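Local coordinates for resiniferatoxin-binding, phosphotriesterase-related protein (Rhodobacter sphaeroides 2.4.1, PDB 3K2G) that probably acts as a zinc-dependent phosphoric ester hydrolase of the phosphotriesterase family, holding two zinc ions in a TIM-barrel fold, at residues I65-E68 and L69-D72; S182-A186 and E187-S191; P246-Q249 and A250-Q254. One frame throughout, in Å; residues are numbered along the deposited sequence.

All three contacts are local, each along a helix or at one of its ends, in series along a TIM-barrel chain. None touches another. Contacts 2 and 3 are nearest, with about 10 Å between their closest atoms. Contact 1 stands apart, its centre 31 Å from that of contact 2 and 33 Å from that of contact 3. The side chain of Glu188 in contact 2 is about 7 Å from that of the zinc ligand His209. The side chain of Gln249 in contact 3 is about 9 Å from that of His238, another zinc ligand. The bound dithiol lies about 9 Å from the Glu188 side chain and about 11 Å from that of Asp72. Contacts 1 and 3 reach neighbouring subunits.

Contact 1 (I65-E68 and L69-D72); sequences ILSE and LRQD
The guanidinium of Arg70 lies with one face over the backbone of the preceding turn. Leu66 O and Ser67 CA sit under that face, both offset toward its rim, with Ser67 CA 3.4 Å from Arg70 NH2. At the end of the group, Arg70 NH1 is 3.5 Å from Leu66 CB. The side chain bends at chi3 (-69°), which folds the flat group back along the helix. Its NH2 donates to Gly315 O of the second subunit.

The amide of Gln71 is the other flat group. Its NE2 gives a hydrogen bond to Ser67 O at 3.1 Å, and the acceptor lies near the amide plane. A bend at chi2 (-48°) turns the amide back to this carbonyl.

Leu69 packs on the apolar side. Its CD1 is 4.0 Å from Ile65 CG1, and its CG is 3.3 Å from Ile65 O. The backbone bonds Leu69 N to Ile65 O and Arg70 N to Leu66 O are helical. Gln71 N reaches Glu68 O at 3.1 Å from well above the carbonyl plane, an i to i+3 bond.

Ser67 OG bonds Asn317 of the second subunit, and Glu68 OE2 makes a salt bridge to its Lys324. Asp72 is paired with Arg53 of the same chain. The short helix 66-70 thus offers its polar groups to a subunit interface. Packing on Leu66 and Ser67 on one face, with the bond from NH2 to Gly315 O of the second subunit, probably helps fix the guanidinium's rotation, while the amide of Gln71 supplies a side-chain donor to the backbone carbonyl of Ser67.

Contact 2 (S182-A186 and E187-S191); sequences SDFTA and EEEKS
Thr185 and Glu188 form a capping box where the loop after strand 175-178 enters helix 186-202. Thr185 is the N-cap. Its OG1 accepts from Glu188 N at 3.2 Å, with an N-H...O angle of 159°. In return, Glu188 OE1 accepts from Thr185 N at 2.9 Å. The two side chains pass each other at a slant, and each reaches the other's backbone N. The reciprocal bond is less straight, and Thr185 N meets the carboxylate from above its plane. Thr185 OG1 sits between its own N and carbonyl carbon (chi1 71°), which turns it to the N-H of Glu188, in the first turn of the helix. The chain of Glu188 is extended beyond CG, which carries the carboxylate back to the cap.

Glu187 crosses Thr185 at about a right angle. A bend at its chi2 brings OE1 to 3.2 Å from Thr185 OG1, a weak hydrogen bond.

The ring plane of Phe184 and the carboxylate plane of Glu189 are 86° apart. Phe184 meets Glu189 by its ring edge: CE2 is 3.8 Å from Glu189 CA, which lies near the ring plane. Arg219 adds a cation-pi contact to this ring, while Arg193 forms a salt bridge with Glu189 OE2.

Glu188 is buried and its carboxylate has several partners. OE1 also accepts from Ser181 OG, and OE2 accepts from Ala138 N, which ties the cap to the loop at Leu137 and Ala138. This loop adjoins the zinc ligand Tyr136. The Glu188 side chain is about 8 Å from that of Tyr136, so the cap is at most a second-shell neighbour of the metal site. The first helical backbone bond runs from Glu189 N to Thr185 O at 2.9 Å.

Contact 3 (P246-Q249 and A250-Q254); sequences PVYQ and ATLAQ
Leu252 places its CD1 over the centre of one face of the Tyr248 ring, a CH-pi contact. The methyl carbon is 3.7 Å from the ring centroid and 11° off the normal. Tyr248 CG is anti to its backbone N (chi1 173°), which brings the ring alongside the next turn. Leu252 CG is also 3.2 Å from Tyr248 O. This is the tightly packed part.

Thr251 OG1 is close to two carbonyls of the turn before, with Val247 O at 2.8 Å and Tyr248 O at 2.9 Å. The hydroxyl also bonds His218 NE2. Backbone bonds join Ala250 N to Pro246 O and Thr251 N to Val247 O.

Contact is lighter on the face of Val247 and Thr251, where Val247 CG1 and Thr251 CG2 meet at 4.1 Å. This face is still buried, because the third subunit covers it: its His293 meets Val247, its Tyr295 meets Thr251, and its own Val247 meets Ala250. Pro246 is the exposed end.

Tyr248 OH bonds Ala217 N, and Gln249 NE2 bonds Ser242 OG. Helix 246-255 belongs to the beta-alpha-beta unit between strands 234-236 and 258-261. Gln249, Leu252 and Ala253 rest on Leu259 of strand 258-261, Leu252 also touches helix 217-226, and Gln249 reaches helix 280-292.

Contact 1 (I65-E68 and L69-D72)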
ATOM      1  N   ILE B  65     -26.559  -9.056  27.040  1.00 22.21           N
ATOM      2  CA  ILE B  65     -25.153  -8.732  27.279  1.00 22.08           C
ATOM      3  C   ILE B  65     -24.183  -9.162  26.179  1.00 20.67           C
ATOM      4  O   ILE B  65     -22.973  -9.156  26.390  1.00 20.55           O
ATOM      5  CB  ILE B  65     -24.658  -9.340  28.626  1.00 24.39           C
ATOM      6  CG1 ILE B  65     -24.694 -10.869  28.566  1.00 25.14           C
ATOM      7  CG2 ILE B  65     -25.549  -8.863  29.767  1.00 25.31           C
ATOM      8  CD1 ILE B  65     -24.133 -11.534  29.804  1.00 26.10           C
ATOM      9  N   LEU B  66     -24.702  -9.517  25.007  1.00 18.67           N
ATOM     10  CA  LEU B  66     -23.843  -9.962  23.917  1.00 19.95           C
ATOM     11  C   LEU B  66     -22.833  -8.920  23.444  1.00 19.81           C
ATOM     12  O   LEU B  66     -21.697  -9.265  23.103  1.00 20.83           O
ATOM     13  CB  LEU B  66     -24.688 -10.438  22.735  1.00 17.25           C
ATOM     14  CG  LEU B  66     -25.549 -11.672  23.034  1.00 18.95           C
ATOM     15  CD1 LEU B  66     -26.305 -12.071  21.788  1.00 15.67           C
ATOM     16  CD2 LEU B  66     -24.672 -12.817  23.524  1.00 17.18           C
ATOM     17  N   SER B  67     -23.238  -7.655  23.418  1.00 18.87           N
ATOM     18  CA  SER B  67     -22.328  -6.595  22.995  1.00 19.12           C
ATOM     19  C   SER B  67     -21.092  -6.573  23.893  1.00 19.84           C
ATOM     20  O   SER B  67     -19.960  -6.609  23.402  1.00 18.28           O
ATOM     21  CB  SER B  67     -23.020  -5.231  23.042  1.00 18.96           C
ATOM     22  OG  SER B  67     -22.095  -4.197  22.746  1.00 16.27           O
ATOM     23  N   GLU B  68     -21.312  -6.522  25.206  1.00 21.22           N
ATOM     24  CA  GLU B  68     -20.211  -6.507  26.163  1.00 21.90           C
ATOM     25  C   GLU B  68     -19.337  -7.755  26.017  1.00 20.83           C
ATOM     26  O   GLU B  68     -18.110  -7.663  26.060  1.00 19.12           O
ATOM     27  CB  GLU B  68     -20.738  -6.413  27.604  1.00 24.58           C
ATOM     28  CG  GLU B  68     -21.212  -5.024  28.046  1.00 28.56           C
ATOM     29  CD  GLU B  68     -20.133  -3.958  27.930  1.00 30.00           C
ATOM     30  OE1 GLU B  68     -18.990  -4.201  28.369  1.00 32.67           O
ATOM     31  OE2 GLU B  68     -20.430  -2.869  27.405  1.00 31.63           O
ATOM     32  N   LEU B  69     -19.964  -8.918  25.839  1.00 21.11           N
ATOM     33  CA  LEU B  69     -19.215 -10.164  25.691  1.00 21.69           C
ATOM     34  C   LEU B  69     -18.308 -10.145  24.470  1.00 21.42           C
ATOM     35  O   LEU B  69     -17.168 -10.613  24.535  1.00 19.28           O
ATOM     36  CB  LEU B  69     -20.161 -11.367  25.604  1.00 24.51           C
ATOM     37  CG  LEU B  69     -20.935 -11.693  26.879  1.00 27.12           C
ATOM     38  CD1 LEU B  69     -21.787 -12.929  26.644  1.00 27.91           C
ATOM     39  CD2 LEU B  69     -19.961 -11.925  28.029  1.00 29.01           C
ATOM     40  N   ARG B  70     -18.803  -9.598  23.361  1.00 18.65           N
ATOM     41  CA  ARG B  70     -18.002  -9.527  22.143  1.00 18.46           C
ATOM     42  C   ARG B  70     -16.715  -8.706  22.328  1.00 18.08           C
ATOM     43  O   ARG B  70     -15.760  -8.861  21.562  1.00 17.11           O
ATOM     44  CB  ARG B  70     -18.830  -8.942  20.983  1.00 19.07           C
ATOM     45  CG  ARG B  70     -19.966  -9.851  20.493  1.00 18.13           C
ATOM     46  CD  ARG B  70     -20.565  -9.342  19.183  1.00 19.81           C
ATOM     47  NE  ARG B  70     -21.305  -8.087  19.323  1.00 18.97           N
ATOM     48  CZ  ARG B  70     -22.602  -8.001  19.615  1.00 18.59           C
ATOM     49  NH1 ARG B  70     -23.323  -9.099  19.802  1.00 17.89           N
ATOM     50  NH2 ARG B  70     -23.185  -6.811  19.713  1.00 17.06           N
ATOM     51  N   GLN B  71     -16.677  -7.838  23.336  1.00 15.87           N
ATOM     52  CA  GLN B  71     -15.484  -7.020  23.569  1.00 16.55           C
ATOM     53  C   GLN B  71     -14.505  -7.691  24.539  1.00 16.82           C
ATOM     54  O   GLN B  71     -13.404  -7.190  24.761  1.00 16.11           O
ATOM     55  CB  GLN B  71     -15.860  -5.641  24.134  1.00 17.10           C
ATOM     56  CG  GLN B  71     -17.035  -4.952  23.457  1.00 18.88           C
ATOM     57  CD  GLN B  71     -16.933  -4.948  21.948  1.00 19.54           C
ATOM     58  OE1 GLN B  71     -15.903  -4.589  21.385  1.00 20.31           O
ATOM     59  NE2 GLN B  71     -18.011  -5.339  21.285  1.00 20.01           N
ATOM     60  N   ASP B  72     -14.918  -8.816  25.114  1.00 18.72           N
ATOM     61  CA  ASP B  72     -14.096  -9.558  26.074  1.00 21.60           C
ATOM     62  C   ASP B  72     -14.777 -10.906  26.369  1.00 21.16           C
ATOM     63  O   ASP B  72     -15.329 -11.123  27.451  1.00 19.76           O
ATOM     64  CB  ASP B  72     -13.934  -8.711  27.352  1.00 21.96           C
ATOM     65  CG  ASP B  72     -13.056  -9.379  28.405  1.00 24.67           C
ATOM     66  OD1 ASP B  72     -12.199 -10.210  28.044  1.00 23.69           O
ATOM     67  OD2 ASP B  72     -13.218  -9.051  29.599  1.00 24.56           O
TER

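Contact 2 (S182-A186 and E187-S191)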
ATOM      1  N   SER B 182       2.797 -17.371  22.177  1.00 26.91           N
ATOM      2  CA  SER B 182       3.679 -16.315  21.701  1.00 28.52           C
ATOM      3  C   SER B 182       5.027 -16.399  22.421  1.00 29.27           C
ATOM      4  O   SER B 182       6.023 -15.849  21.959  1.00 29.49           O
ATOM      5  CB  SER B 182       3.038 -14.942  21.938  1.00 29.39           C
ATOM      6  OG  SER B 182       2.719 -14.752  23.306  1.00 28.08           O
ATOM      7  N   ASP B 183       5.051 -17.099  23.549  1.00 31.13           N
ATOM      8  CA  ASP B 183       6.276 -17.270  24.326  1.00 31.94           C
ATOM      9  C   ASP B 183       7.059 -18.487  23.840  1.00 31.89           C
ATOM     10  O   ASP B 183       8.271 -18.571  24.030  1.00 29.82           O
ATOM     11  CB  ASP B 183       5.950 -17.435  25.814  1.00 32.53           C
ATOM     12  CG  ASP B 183       5.368 -16.176  26.429  1.00 35.29           C
ATOM     13  OD1 ASP B 183       5.979 -15.100  26.270  1.00 35.06           O
ATOM     14  OD2 ASP B 183       4.303 -16.259  27.075  1.00 36.48           O
ATOM     15  N   PHE B 184       6.354 -19.428  23.216  1.00 31.73           N
ATOM     16  CA  PHE B 184       6.972 -20.643  22.693  1.00 32.08           C
ATOM     17  C   PHE B 184       7.887 -21.244  23.756  1.00 31.88           C
ATOM     18  O   PHE B 184       9.094 -21.364  23.552  1.00 30.76           O
ATOM     19  CB  PHE B 184       7.775 -20.306  21.431  1.00 32.01           C
ATOM     20  CG  PHE B 184       7.894 -21.445  20.454  1.00 33.91           C
ATOM     21  CD1 PHE B 184       8.118 -21.188  19.107  1.00 32.25           C
ATOM     22  CD2 PHE B 184       7.783 -22.769  20.872  1.00 33.68           C
ATOM     23  CE1 PHE B 184       8.232 -22.229  18.188  1.00 34.12           C
ATOM     24  CE2 PHE B 184       7.895 -23.818  19.960  1.00 34.40           C
ATOM     25  CZ  PHE B 184       8.119 -23.545  18.613  1.00 33.62           C
ATOM     26  N   THR B 185       7.300 -21.618  24.889  1.00 31.27           N
ATOM     27  CA  THR B 185       8.062 -22.177  25.998  1.00 31.31           C
ATOM     28  C   THR B 185       8.743 -23.496  25.667  1.00 31.51           C
ATOM     29  O   THR B 185       8.401 -24.165  24.692  1.00 29.74           O
ATOM     30  CB  THR B 185       7.174 -22.399  27.231  1.00 30.06           C
ATOM     31  OG1 THR B 185       6.275 -23.482  26.980  1.00 29.94           O
ATOM     32  CG2 THR B 185       6.371 -21.145  27.541  1.00 30.83           C
ATOM     33  N   ALA B 186       9.715 -23.860  26.497  1.00 31.91           N
ATOM     34  CA  ALA B 186      10.459 -25.094  26.317  1.00 32.67           C
ATOM     35  C   ALA B 186       9.511 -26.288  26.322  1.00 32.67           C
ATOM     36  O   ALA B 186       9.710 -27.253  25.586  1.00 33.03           O
ATOM     37  CB  ALA B 186      11.493 -25.240  27.421  1.00 34.07           C
ATOM     38  N   GLU B 187       8.479 -26.214  27.155  1.00 32.37           N
ATOM     39  CA  GLU B 187       7.498 -27.285  27.258  1.00 32.04           C
ATOM     40  C   GLU B 187       6.719 -27.415  25.952  1.00 29.93           C
ATOM     41  O   GLU B 187       6.477 -28.518  25.467  1.00 27.07           O
ATOM     42  CB  GLU B 187       6.522 -27.008  28.407  1.00 36.14           C
ATOM     43  CG  GLU B 187       7.177 -26.836  29.780  1.00 42.15           C
ATOM     44  CD  GLU B 187       8.028 -25.569  29.897  1.00 45.89           C
ATOM     45  OE1 GLU B 187       7.475 -24.455  29.765  1.00 47.21           O
ATOM     46  OE2 GLU B 187       9.252 -25.691  30.128  1.00 47.99           O
ATOM     47  N   GLU B 188       6.324 -26.280  25.387  1.00 27.89           N
ATOM     48  CA  GLU B 188       5.570 -26.286  24.143  1.00 28.12           C
ATOM     49  C   GLU B 188       6.449 -26.799  23.006  1.00 27.86           C
ATOM     50  O   GLU B 188       5.965 -27.486  22.102  1.00 27.72           O
ATOM     51  CB  GLU B 188       5.048 -24.876  23.849  1.00 27.54           C
ATOM     52  CG  GLU B 188       4.243 -24.307  25.013  1.00 27.73           C
ATOM     53  CD  GLU B 188       3.803 -22.878  24.798  1.00 28.30           C
ATOM     54  OE1 GLU B 188       4.549 -22.111  24.159  1.00 26.71           O
ATOM     55  OE2 GLU B 188       2.715 -22.517  25.289  1.00 27.06           O
ATOM     56  N   GLU B 189       7.738 -26.477  23.064  1.00 27.98           N
ATOM     57  CA  GLU B 189       8.690 -26.922  22.050  1.00 28.13           C
ATOM     58  C   GLU B 189       8.839 -28.437  22.128  1.00 27.13           C
ATOM     59  O   GLU B 189       8.885 -29.120  21.102  1.00 24.02           O
ATOM     60  CB  GLU B 189      10.059 -26.271  22.263  1.00 30.44           C
ATOM     61  CG  GLU B 189      11.052 -26.581  21.151  1.00 34.22           C
ATOM     62  CD  GLU B 189      12.408 -25.928  21.361  1.00 36.62           C
ATOM     63  OE1 GLU B 189      12.463 -24.688  21.498  1.00 39.01           O
ATOM     64  OE2 GLU B 189      13.423 -26.656  21.377  1.00 36.36           O
ATOM     65  N   LYS B 190       8.926 -28.952  23.353  1.00 26.51           N
ATOM     66  CA  LYS B 190       9.051 -30.390  23.578  1.00 25.88           C
ATOM     67  C   LYS B 190       7.791 -31.062  23.056  1.00 24.50           C
ATOM     68  O   LYS B 190       7.844 -32.107  22.410  1.00 23.56           O
ATOM     69  CB  LYS B 190       9.195 -30.691  25.070  1.00 27.68           C
ATOM     70  CG  LYS B 190       9.381 -32.174  25.389  1.00 29.14           C
ATOM     71  CD  LYS B 190       9.304 -32.433  26.888  1.00 29.51           C
ATOM     72  CE  LYS B 190       7.918 -32.113  27.427  1.00 31.05           C
ATOM     73  NZ  LYS B 190       7.847 -32.210  28.908  1.00 30.61           N
ATOM     74  N   SER B 191       6.651 -30.450  23.355  1.00 22.30           N
ATOM     75  CA  SER B 191       5.368 -30.967  22.914  1.00 20.91           C
ATOM     76  C   SER B 191       5.334 -31.060  21.390  1.00 19.76           C
ATOM     77  O   SER B 191       4.951 -32.089  20.831  1.00 20.79           O
ATOM     78  CB  SER B 191       4.247 -30.044  23.398  1.00 20.05           C
ATOM     79  OG  SER B 191       3.005 -30.398  22.819  1.00 21.19           O
TER

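Contact 3 (P246-Q249 and A250-Q254)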
ATOM      1  N   PRO B 246       1.082 -10.466   3.565  1.00 19.09           N
ATOM      2  CA  PRO B 246       1.122 -11.408   2.438  1.00 18.26           C
ATOM      3  C   PRO B 246       2.443 -12.144   2.203  1.00 17.11           C
ATOM      4  O   PRO B 246       2.444 -13.299   1.770  1.00 14.51           O
ATOM      5  CB  PRO B 246       0.704 -10.544   1.246  1.00 18.71           C
ATOM      6  CG  PRO B 246       1.146  -9.169   1.646  1.00 20.72           C
ATOM      7  CD  PRO B 246       0.745  -9.110   3.099  1.00 19.89           C
ATOM      8  N   VAL B 247       3.563 -11.481   2.470  1.00 16.05           N
ATOM      9  CA  VAL B 247       4.857 -12.127   2.287  1.00 17.48           C
ATOM     10  C   VAL B 247       4.959 -13.294   3.272  1.00 16.88           C
ATOM     11  O   VAL B 247       5.297 -14.416   2.900  1.00 16.68           O
ATOM     12  CB  VAL B 247       6.015 -11.126   2.512  1.00 18.57           C
ATOM     13  CG1 VAL B 247       7.356 -11.862   2.554  1.00 17.06           C
ATOM     14  CG2 VAL B 247       6.015 -10.091   1.391  1.00 19.25           C
ATOM     15  N   TYR B 248       4.654 -13.016   4.533  1.00 16.66           N
ATOM     16  CA  TYR B 248       4.680 -14.025   5.584  1.00 15.20           C
ATOM     17  C   TYR B 248       3.797 -15.210   5.196  1.00 15.14           C
ATOM     18  O   TYR B 248       4.256 -16.348   5.155  1.00 15.03           O
ATOM     19  CB  TYR B 248       4.177 -13.402   6.887  1.00 17.01           C
ATOM     20  CG  TYR B 248       3.978 -14.352   8.050  1.00 15.47           C
ATOM     21  CD1 TYR B 248       5.066 -14.923   8.712  1.00 16.83           C
ATOM     22  CD2 TYR B 248       2.698 -14.600   8.552  1.00 17.87           C
ATOM     23  CE1 TYR B 248       4.886 -15.705   9.852  1.00 18.13           C
ATOM     24  CE2 TYR B 248       2.507 -15.384   9.694  1.00 16.70           C
ATOM     25  CZ  TYR B 248       3.606 -15.930  10.339  1.00 17.80           C
ATOM     26  OH  TYR B 248       3.424 -16.676  11.483  1.00 14.38           O
ATOM     27  N   GLN B 249       2.532 -14.943   4.884  1.00 13.87           N
ATOM     28  CA  GLN B 249       1.620 -16.023   4.530  1.00 15.89           C
ATOM     29  C   GLN B 249       2.024 -16.803   3.286  1.00 16.85           C
ATOM     30  O   GLN B 249       1.974 -18.035   3.286  1.00 16.83           O
ATOM     31  CB  GLN B 249       0.193 -15.494   4.363  1.00 16.28           C
ATOM     32  CG  GLN B 249      -0.341 -14.808   5.618  1.00 13.76           C
ATOM     33  CD  GLN B 249      -1.857 -14.702   5.647  1.00 14.16           C
ATOM     34  OE1 GLN B 249      -2.489 -14.441   4.627  1.00 11.28           O
ATOM     35  NE2 GLN B 249      -2.444 -14.885   6.835  1.00 12.98           N
ATOM     36  N   ALA B 250       2.422 -16.097   2.231  1.00 15.50           N
ATOM     37  CA  ALA B 250       2.811 -16.759   0.990  1.00 17.33           C
ATOM     38  C   ALA B 250       4.067 -17.611   1.153  1.00 15.87           C
ATOM     39  O   ALA B 250       4.151 -18.712   0.607  1.00 14.89           O
ATOM     40  CB  ALA B 250       3.018 -15.717  -0.126  1.00 17.54           C
ATOM     41  N   THR B 251       5.042 -17.115   1.907  1.00 16.17           N
ATOM     42  CA  THR B 251       6.276 -17.867   2.090  1.00 15.57           C
ATOM     43  C   THR B 251       6.052 -19.141   2.896  1.00 17.09           C
ATOM     44  O   THR B 251       6.784 -20.123   2.743  1.00 15.29           O
ATOM     45  CB  THR B 251       7.366 -17.003   2.751  1.00 15.19           C
ATOM     46  OG1 THR B 251       6.863 -16.425   3.958  1.00 12.99           O
ATOM     47  CG2 THR B 251       7.808 -15.903   1.791  1.00 14.87           C
ATOM     48  N   LEU B 252       5.034 -19.123   3.755  1.00 15.35           N
ATOM     49  CA  LEU B 252       4.691 -20.292   4.551  1.00 14.33           C
ATOM     50  C   LEU B 252       4.036 -21.295   3.625  1.00 14.36           C
ATOM     51  O   LEU B 252       4.315 -22.492   3.699  1.00 14.08           O
ATOM     52  CB  LEU B 252       3.716 -19.917   5.666  1.00 13.41           C
ATOM     53  CG  LEU B 252       4.337 -19.074   6.779  1.00 14.70           C
ATOM     54  CD1 LEU B 252       3.224 -18.477   7.643  1.00 13.10           C
ATOM     55  CD2 LEU B 252       5.280 -19.942   7.607  1.00 15.61           C
ATOM     56  N   ALA B 253       3.171 -20.801   2.743  1.00 13.67           N
ATOM     57  CA  ALA B 253       2.483 -21.666   1.798  1.00 14.44           C
ATOM     58  C   ALA B 253       3.502 -22.320   0.870  1.00 15.63           C
ATOM     59  O   ALA B 253       3.401 -23.510   0.569  1.00 12.97           O
ATOM     60  CB  ALA B 253       1.471 -20.862   0.986  1.00 14.60           C
ATOM     61  N   GLN B 254       4.483 -21.530   0.433  1.00 14.95           N
ATOM     62  CA  GLN B 254       5.526 -22.003  -0.466  1.00 16.50           C
ATOM     63  C   GLN B 254       6.327 -23.151   0.159  1.00 16.10           C
ATOM     64  O   GLN B 254       6.765 -24.066  -0.543  1.00 15.02           O
ATOM     65  CB  GLN B 254       6.465 -20.853  -0.837  1.00 15.92           C
ATOM     66  CG  GLN B 254       7.604 -21.269  -1.763  1.00 16.26           C
ATOM     67  CD  GLN B 254       7.105 -21.782  -3.100  1.00 16.10           C
ATOM     68  OE1 GLN B 254       6.451 -21.058  -3.839  1.00 16.63           O
ATOM     69  NE2 GLN B 254       7.412 -23.038  -3.413  1.00 16.32           N
TER